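DegV family protein (Thermus thermophilus, PDB 2DT8) binds fatty acids such as palmitic acid, as a DegV family lipid-binding protein, and also binds a zinc ion. Local coordinates at residues 71-76 and 85-90; 3-8 and 124-129. One frame throughout, in Å; residues are numbered along the deposited sequence.

The two contacts lie on the mixed sheet that contains parallel strands 3-8 and 82-87, which are neighbours. Their centres are about 10 Å apart. In chain order, strand 3-8 comes first, then helix 66-76, strand 82-87 and helix 120-135, so both segments of interaction 1 fall between the two segments of interaction 2. Val6 points away from 124-129 and touches Tyr73, whereas Leu5 and Thr7 point toward 124-129. The two helices therefore cover opposite faces of the sheet. Probable hydrogen bonds from His87 ND1 to Asp8 OD2 and from Thr7 OG1 to Leu86 O tie the two helix-on-sheet packings together through adjacent strands.

Interaction 1: 71-76 and 85-90; sequences RVYREA and SLHISG
A helix packed on the face of a beta sheet frames the contact between Tyr73 and Ser85. Tyr73 lies on helix 66-76 and Ser85 on strand 82-87, the strand that follows this helix in the chain. The backbones stay well apart, and the CA atoms of this pair are 9.0 Å from each other. The tyrosine ring bridges the gap. Its CG is anti to the carbonyl carbon (chi1 -66°), which lets the ring extend from the helix to the strand.

Tyr73 OH is hydrogen-bonded to Ser85 OG at 2.7 Å. The serine oxygen sits at the edge of the phenol ring, in its plane. The angle CZ-OH-OG, from Tyr73 to Ser85, is about 114°, as suits a phenol oxygen. Ser85 CB also approaches Tyr73 OH, at 3.3 Å.

Ser85 OG has a second partner on its own strand. It is hydrogen-bonded to His87 NE2 at 2.7 Å, and meets the imidazole at the edge, in plane. At Ser85 OG the directions to Tyr73 OH and His87 NE2 make about 105°, close to tetrahedral. Tyr73, Ser85 and His87 thus form a short buried chain of polar groups, in which Ser85 OG is gripped from two directions. Asp8 OD2 binds the other imidazole nitrogen, so both nitrogens of His87 are held and the turn of its ring is fixed.

The zinc ion lies about 10 Å from the Tyr73 side chain, so the contact is not part of the zinc site that includes Glu67 and Glu105. Tyr73 packs on Ala99 and Ala102 of helix 95-103. Its helix also rests on Val6 of strand 3-8 and, through Val72, on Val26 of strand 24-32.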
ATOM      1  N   ARG A  71      15.987  16.381  -0.517  1.00  6.67           N
ATOM      2  CA  ARG A  71      17.050  15.963  -1.431  1.00  7.68           C
ATOM      3  C   ARG A  71      16.462  15.378  -2.708  1.00  7.81           C
ATOM      4  O   ARG A  71      16.941  15.665  -3.809  1.00  9.39           O
ATOM      5  CB  ARG A  71      17.958  14.927  -0.771  1.00 10.26           C
ATOM      6  CG  ARG A  71      19.066  14.398  -1.684  1.00 18.11           C
ATOM      7  CD  ARG A  71      19.958  13.348  -1.008  1.00 23.57           C
ATOM      8  NE  ARG A  71      19.430  12.874   0.272  1.00 31.07           N
ATOM      9  CZ  ARG A  71      19.391  13.611   1.379  1.00 31.91           C
ATOM     10  NH1 ARG A  71      20.009  14.786   1.414  1.00 37.06           N
ATOM     11  NH2 ARG A  71      18.735  13.179   2.449  1.00 33.87           N
ATOM     12  N   VAL A  72      15.462  14.547  -2.623  1.00  7.55           N
ATOM     13  CA  VAL A  72      14.852  13.924  -3.785  1.00  7.90           C
ATOM     14  C   VAL A  72      14.127  14.985  -4.625  1.00  8.09           C
ATOM     15  O   VAL A  72      14.285  15.016  -5.842  1.00  7.96           O
ATOM     16  CB  VAL A  72      13.913  12.771  -3.347  1.00  8.41           C
ATOM     17  CG1 VAL A  72      13.172  12.202  -4.543  1.00  9.91           C
ATOM     18  CG2 VAL A  72      14.749  11.665  -2.684  1.00 10.89           C
ATOM     19  N   TYR A  73      13.366  15.875  -3.987  1.00  6.44           N
ATOM     20  CA  TYR A  73      12.656  16.901  -4.744  1.00  7.27           C
ATOM     21  C   TYR A  73      13.641  17.798  -5.483  1.00  6.42           C
ATOM     22  O   TYR A  73      13.440  18.117  -6.656  1.00  7.32           O
ATOM     23  CB  TYR A  73      11.775  17.775  -3.832  1.00  5.72           C
ATOM     24  CG  TYR A  73      10.603  17.061  -3.182  1.00  5.21           C
ATOM     25  CD1 TYR A  73      10.104  15.860  -3.702  1.00  4.86           C
ATOM     26  CD2 TYR A  73       9.966  17.607  -2.069  1.00  6.31           C
ATOM     27  CE1 TYR A  73       9.005  15.226  -3.128  1.00  4.36           C
ATOM     28  CE2 TYR A  73       8.863  16.986  -1.493  1.00  4.34           C
ATOM     29  CZ  TYR A  73       8.385  15.794  -2.023  1.00  2.34           C
ATOM     30  OH  TYR A  73       7.306  15.180  -1.440  1.00  5.78           O
ATOM     31  N   ARG A  74      14.715  18.189  -4.868  1.00  7.79           N
ATOM     32  CA  ARG A  74      15.719  19.085  -5.428  1.00  8.25           C
ATOM     33  C   ARG A  74      16.379  18.456  -6.657  1.00  7.91           C
ATOM     34  O   ARG A  74      16.626  19.108  -7.663  1.00 11.24           O
ATOM     35  CB  ARG A  74      16.790  19.404  -4.380  1.00  7.86           C
ATOM     36  CG  ARG A  74      17.924  20.256  -4.923  1.00 12.39           C
ATOM     37  CD  ARG A  74      18.803  20.839  -3.818  1.00 18.02           C
ATOM     38  NE  ARG A  74      19.264  19.832  -2.868  1.00 20.34           N
ATOM     39  CZ  ARG A  74      18.721  19.622  -1.671  1.00 23.61           C
ATOM     40  NH1 ARG A  74      17.727  20.392  -1.234  1.00 21.00           N
ATOM     41  NH2 ARG A  74      19.175  18.638  -0.908  1.00 24.58           N
ATOM     42  N   GLU A  75      16.607  17.138  -6.515  1.00  8.58           N
ATOM     43  CA  GLU A  75      17.273  16.451  -7.604  1.00 11.35           C
ATOM     44  C   GLU A  75      16.325  16.284  -8.809  1.00 11.65           C
ATOM     45  O   GLU A  75      16.690  16.451  -9.964  1.00 13.49           O
ATOM     46  CB  GLU A  75      17.745  15.049  -7.129  1.00 12.41           C
ATOM     47  CG  GLU A  75      18.960  15.124  -6.213  1.00 22.50           C
ATOM     48  CD  GLU A  75      19.315  13.793  -5.580  1.00 29.05           C
ATOM     49  OE1 GLU A  75      18.449  12.889  -5.549  1.00 31.12           O
ATOM     50  OE2 GLU A  75      20.456  13.656  -5.091  1.00 29.76           O
ATOM     51  N   ALA A  76      15.063  16.024  -8.428  1.00  9.22           N
ATOM     52  CA  ALA A  76      14.077  15.811  -9.470  1.00  8.55           C
ATOM     53  C   ALA A  76      13.793  17.094 -10.270  1.00  8.20           C
ATOM     54  O   ALA A  76      13.644  17.090 -11.496  1.00 11.14           O
ATOM     55  CB  ALA A  76      12.723  15.349  -8.856  1.00  7.69           C
ATOM     56  N   SER A  85       4.020  13.952  -5.709  1.00  4.14           N
ATOM     57  CA  SER A  85       4.469  13.054  -4.636  1.00  4.50           C
ATOM     58  C   SER A  85       3.276  12.319  -4.013  1.00  4.82           C
ATOM     59  O   SER A  85       2.455  12.935  -3.329  1.00  6.70           O
ATOM     60  CB  SER A  85       5.187  13.916  -3.587  1.00  5.83           C
ATOM     61  OG  SER A  85       6.235  13.226  -2.915  1.00  5.81           O
ATOM     62  N   LEU A  86       3.189  11.009  -4.250  1.00  4.00           N
ATOM     63  CA  LEU A  86       2.089  10.156  -3.781  1.00  4.66           C
ATOM     64  C   LEU A  86       2.538   9.298  -2.596  1.00  4.53           C
ATOM     65  O   LEU A  86       3.557   8.622  -2.636  1.00  5.00           O
ATOM     66  CB  LEU A  86       1.605   9.246  -4.913  1.00  6.24           C
ATOM     67  CG  LEU A  86       0.546   9.863  -5.830  1.00 12.13           C
ATOM     68  CD1 LEU A  86       1.050  11.159  -6.420  1.00 13.20           C
ATOM     69  CD2 LEU A  86       0.180   8.877  -6.926  1.00 11.34           C
ATOM     70  N   HIS A  87       1.695   9.368  -1.549  1.00  4.42           N
ATOM     71  CA  HIS A  87       2.034   8.605  -0.364  1.00  4.42           C
ATOM     72  C   HIS A  87       1.011   7.820   0.526  1.00  5.48           C
ATOM     73  O   HIS A  87      -0.191   8.035   0.439  1.00  4.52           O
ATOM     74  CB  HIS A  87       2.703   9.625   0.580  1.00  4.31           C
ATOM     75  CG  HIS A  87       3.948  10.143  -0.091  1.00  4.66           C
ATOM     76  ND1 HIS A  87       5.083   9.412  -0.221  1.00  5.38           N
ATOM     77  CD2 HIS A  87       4.158  11.396  -0.677  1.00  4.62           C
ATOM     78  CE1 HIS A  87       5.954  10.207  -0.872  1.00  4.93           C
ATOM     79  NE2 HIS A  87       5.428  11.401  -1.156  1.00  5.03           N
ATOM     80  N   ILE A  88       1.580   6.938   1.366  1.00  5.09           N
ATOM     81  CA  ILE A  88       0.701   6.135   2.194  1.00  4.42           C
ATOM     82  C   ILE A  88      -0.147   7.109   3.003  1.00  4.96           C
ATOM     83  O   ILE A  88       0.248   8.237   3.315  1.00  5.07           O
ATOM     84  CB  ILE A  88       1.671   5.346   3.091  1.00  3.23           C
ATOM     85  CG1 ILE A  88       0.876   4.622   4.177  1.00  5.90           C
ATOM     86  CG2 ILE A  88       2.738   6.267   3.738  1.00  5.51           C
ATOM     87  CD1 ILE A  88       1.726   3.587   4.940  1.00  7.56           C
ATOM     88  N   SER A  89      -1.316   6.608   3.371  1.00  4.91           N
ATOM     89  CA  SER A  89      -2.288   7.319   4.185  1.00  5.60           C
ATOM     90  C   SER A  89      -1.702   8.125   5.343  1.00  7.23           C
ATOM     91  O   SER A  89      -0.909   7.616   6.143  1.00  5.89           O
ATOM     92  CB  SER A  89      -3.290   6.320   4.758  1.00  7.22           C
ATOM     93  OG  SER A  89      -4.173   6.956   5.663  1.00  7.44           O
ATOM     94  N   GLY A  90      -2.132   9.382   5.438  1.00  6.31           N
ATOM     95  CA  GLY A  90      -1.688  10.246   6.516  1.00  5.91           C
ATOM     96  C   GLY A  90      -2.105   9.823   7.927  1.00 10.26           C
ATOM     97  O   GLY A  90      -1.596  10.313   8.926  1.00 11.43           O
TER

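Interaction 2: 3-8 and 124-129; sequences ITLVTD and MMVLRA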
ATOM      1  N   ILE A   3       6.629  16.670 -15.450  1.00  9.14           N
ATOM      2  CA  ILE A   3       6.217  16.251 -14.121  1.00  7.15           C
ATOM      3  C   ILE A   3       6.893  14.937 -13.762  1.00  9.39           C
ATOM      4  O   ILE A   3       6.845  13.968 -14.523  1.00 13.88           O
ATOM      5  CB  ILE A   3       4.681  16.072 -14.064  1.00  9.79           C
ATOM      6  CG1 ILE A   3       4.007  17.404 -14.421  1.00 11.67           C
ATOM      7  CG2 ILE A   3       4.248  15.613 -12.663  1.00 10.12           C
ATOM      8  CD1 ILE A   3       2.499  17.335 -14.576  1.00 13.67           C
ATOM      9  N   THR A   4       7.541  14.925 -12.603  1.00  7.42           N
ATOM     10  CA  THR A   4       8.224  13.734 -12.119  1.00  8.26           C
ATOM     11  C   THR A   4       7.456  13.183 -10.917  1.00  7.96           C
ATOM     12  O   THR A   4       6.988  13.941 -10.055  1.00  8.13           O
ATOM     13  CB  THR A   4       9.679  14.065 -11.695  1.00  9.10           C
ATOM     14  OG1 THR A   4      10.456  14.353 -12.863  1.00 12.49           O
ATOM     15  CG2 THR A   4      10.314  12.899 -10.950  1.00 10.53           C
ATOM     16  N   LEU A   5       7.315  11.864 -10.881  1.00  5.46           N
ATOM     17  CA  LEU A   5       6.626  11.184  -9.793  1.00  4.86           C
ATOM     18  C   LEU A   5       7.585  10.714  -8.720  1.00  5.41           C
ATOM     19  O   LEU A   5       8.627  10.131  -9.012  1.00  7.29           O
ATOM     20  CB  LEU A   5       5.887   9.955 -10.304  1.00  7.72           C
ATOM     21  CG  LEU A   5       4.543  10.179 -10.967  1.00 13.81           C
ATOM     22  CD1 LEU A   5       4.191   8.955 -11.793  1.00 14.13           C
ATOM     23  CD2 LEU A   5       3.499  10.445  -9.893  1.00 14.34           C
ATOM     24  N   VAL A   6       7.198  10.962  -7.479  1.00  5.47           N
ATOM     25  CA  VAL A   6       7.936  10.547  -6.297  1.00  4.45           C
ATOM     26  C   VAL A   6       6.948   9.823  -5.385  1.00  5.94           C
ATOM     27  O   VAL A   6       5.777  10.191  -5.300  1.00  5.77           O
ATOM     28  CB  VAL A   6       8.507  11.759  -5.510  1.00  4.65           C
ATOM     29  CG1 VAL A   6       9.092  11.291  -4.163  1.00  5.24           C
ATOM     30  CG2 VAL A   6       9.574  12.460  -6.338  1.00  5.80           C
ATOM     31  N   THR A   7       7.402   8.748  -4.760  1.00  4.89           N
ATOM     32  CA  THR A   7       6.567   8.040  -3.809  1.00  3.47           C
ATOM     33  C   THR A   7       7.483   7.546  -2.691  1.00  5.36           C
ATOM     34  O   THR A   7       8.670   7.889  -2.674  1.00  7.65           O
ATOM     35  CB  THR A   7       5.791   6.860  -4.483  1.00  4.75           C
ATOM     36  OG1 THR A   7       4.844   6.316  -3.551  1.00  4.73           O
ATOM     37  CG2 THR A   7       6.747   5.759  -4.945  1.00  5.12           C
ATOM     38  N   ASP A   8       6.941   6.795  -1.741  1.00  5.16           N
ATOM     39  CA  ASP A   8       7.765   6.254  -0.661  1.00  5.01           C
ATOM     40  C   ASP A   8       7.838   4.737  -0.830  1.00  6.32           C
ATOM     41  O   ASP A   8       7.078   4.155  -1.615  1.00  6.30           O
ATOM     42  CB  ASP A   8       7.201   6.658   0.705  1.00  7.81           C
ATOM     43  CG  ASP A   8       5.816   6.127   0.940  1.00  8.77           C
ATOM     44  OD1 ASP A   8       5.697   4.913   1.191  1.00 10.94           O
ATOM     45  OD2 ASP A   8       4.839   6.910   0.866  1.00  7.73           O
HETATM   46  N   MSE A 124      -0.515   1.319  -7.129  1.00  4.21           N
HETATM   47  CA  MSE A 124      -1.389   1.304  -8.305  1.00  4.75           C
HETATM   48  C   MSE A 124      -1.751   2.720  -8.729  1.00  5.40           C
HETATM   49  O   MSE A 124      -1.932   2.983  -9.919  1.00  6.11           O
HETATM   50  CB  MSE A 124      -2.669   0.504  -8.047  1.00  5.82           C
HETATM   51  CG  MSE A 124      -3.636   1.167  -7.095  1.00  5.79           C
HETATM   52 SE   MSE A 124      -5.059  -0.049  -6.632  1.00  8.81          SE
HETATM   53  CE  MSE A 124      -6.240   1.244  -5.832  1.00  8.29           C
HETATM   54  N   MSE A 125      -1.857   3.634  -7.765  1.00  4.96           N
HETATM   55  CA  MSE A 125      -2.173   5.019  -8.104  1.00  5.08           C
HETATM   56  C   MSE A 125      -0.952   5.682  -8.745  1.00  6.28           C
HETATM   57  O   MSE A 125      -1.082   6.503  -9.654  1.00  5.48           O
HETATM   58  CB  MSE A 125      -2.632   5.782  -6.863  1.00  8.45           C
HETATM   59  CG  MSE A 125      -3.902   5.203  -6.288  1.00  5.91           C
HETATM   60 SE   MSE A 125      -4.703   6.344  -4.985  1.00 13.58          SE
HETATM   61  CE  MSE A 125      -5.856   5.084  -4.127  1.00 13.50           C
ATOM     62  N   VAL A 126       0.242   5.329  -8.278  1.00  5.17           N
ATOM     63  CA  VAL A 126       1.463   5.860  -8.874  1.00  6.00           C
ATOM     64  C   VAL A 126       1.520   5.399 -10.333  1.00  4.28           C
ATOM     65  O   VAL A 126       1.803   6.187 -11.230  1.00  5.35           O
ATOM     66  CB  VAL A 126       2.716   5.346  -8.117  1.00  5.80           C
ATOM     67  CG1 VAL A 126       3.979   5.677  -8.885  1.00  6.86           C
ATOM     68  CG2 VAL A 126       2.763   5.961  -6.747  1.00  8.24           C
ATOM     69  N   LEU A 127       1.230   4.123 -10.565  1.00  5.31           N
ATOM     70  CA  LEU A 127       1.246   3.590 -11.918  1.00  7.16           C
ATOM     71  C   LEU A 127       0.182   4.248 -12.801  1.00  4.71           C
ATOM     72  O   LEU A 127       0.436   4.528 -13.971  1.00  5.92           O
ATOM     73  CB  LEU A 127       1.044   2.074 -11.889  1.00  4.64           C
ATOM     74  CG  LEU A 127       2.180   1.282 -11.227  1.00  4.98           C
ATOM     75  CD1 LEU A 127       1.782  -0.186 -11.167  1.00 10.81           C
ATOM     76  CD2 LEU A 127       3.494   1.451 -11.988  1.00  7.15           C
ATOM     77  N   ARG A 128      -0.998   4.516 -12.247  1.00  4.70           N
ATOM     78  CA  ARG A 128      -2.059   5.145 -13.035  1.00  4.54           C
ATOM     79  C   ARG A 128      -1.652   6.574 -13.396  1.00  4.95           C
ATOM     80  O   ARG A 128      -1.857   7.016 -14.527  1.00  5.92           O
ATOM     81  CB  ARG A 128      -3.367   5.154 -12.250  1.00  6.21           C
ATOM     82  CG  ARG A 128      -4.535   5.845 -12.952  1.00  5.02           C
ATOM     83  CD  ARG A 128      -4.833   5.249 -14.314  1.00  7.18           C
ATOM     84  NE  ARG A 128      -6.102   5.776 -14.824  1.00  6.71           N
ATOM     85  CZ  ARG A 128      -6.475   5.733 -16.100  1.00  9.40           C
ATOM     86  NH1 ARG A 128      -5.679   5.188 -17.008  1.00 11.73           N
ATOM     87  NH2 ARG A 128      -7.646   6.237 -16.470  1.00 11.90           N
ATOM     88  N   ALA A 129      -1.063   7.292 -12.441  1.00  5.61           N
ATOM     89  CA  ALA A 129      -0.616   8.657 -12.700  1.00  6.28           C
ATOM     90  C   ALA A 129       0.454   8.647 -13.798  1.00  3.92           C
ATOM     91  O   ALA A 129       0.431   9.465 -14.717  1.00  5.59           O
ATOM     92  CB  ALA A 129      -0.055   9.282 -11.411  1.00  5.97           C
TER
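Leu5, Val126 and Ala129 make the apolar core of a helix-on-sheet packing in this alpha/beta fold. Strand 3-8 runs inside the mixed sheet, and helix 120-135 covers one face of it. The two short segments are almost exactly antiparallel, with 175° between their directions. Their axes come within 9.8 Å of each other. Leu5 and Val126 have the nearest CA atoms. No hydrogen bond crosses the contact, which is wholly buried.

The apolar contacts centre on Leu5. Its two methyl branches reach different residues of the helix. CD2 meets the methyl of Ala129, one turn further along from Val126, at 4.0 Å from CB. CD1 faces Val126 instead, 4.4 Å from CG1 of that residue. Leu5 also touches Lys130 and Leu133, so it is packed along the next part of the helix as well.

One contact of Leu5 is with the backbone. Its CD1 lies 3.7 Å from Val126 O. This is van der Waals packing of a methyl against a helix carbonyl.

The mixed contact is made by Thr7. Its side chain and that of Val126 cross obliquely. Val126 meets it with the CG2 branch alone, while its CG1 branch is the one nearer Leu5. The hydroxyl of Thr7 is polar, but its bond goes to Leu86 O of the neighbouring strand 82-87. That bond satisfies the buried oxygen, and across this contact Thr7 meets the helix segment through van der Waals packing. With chi1 at -172°, Thr7 OG1 can reach Leu86 O while still resting on Val126. Val126 CG2 lies against both ends of the Thr7 CB-OG1 bond, 3.9 Å from CB and 3.8 Å from OG1.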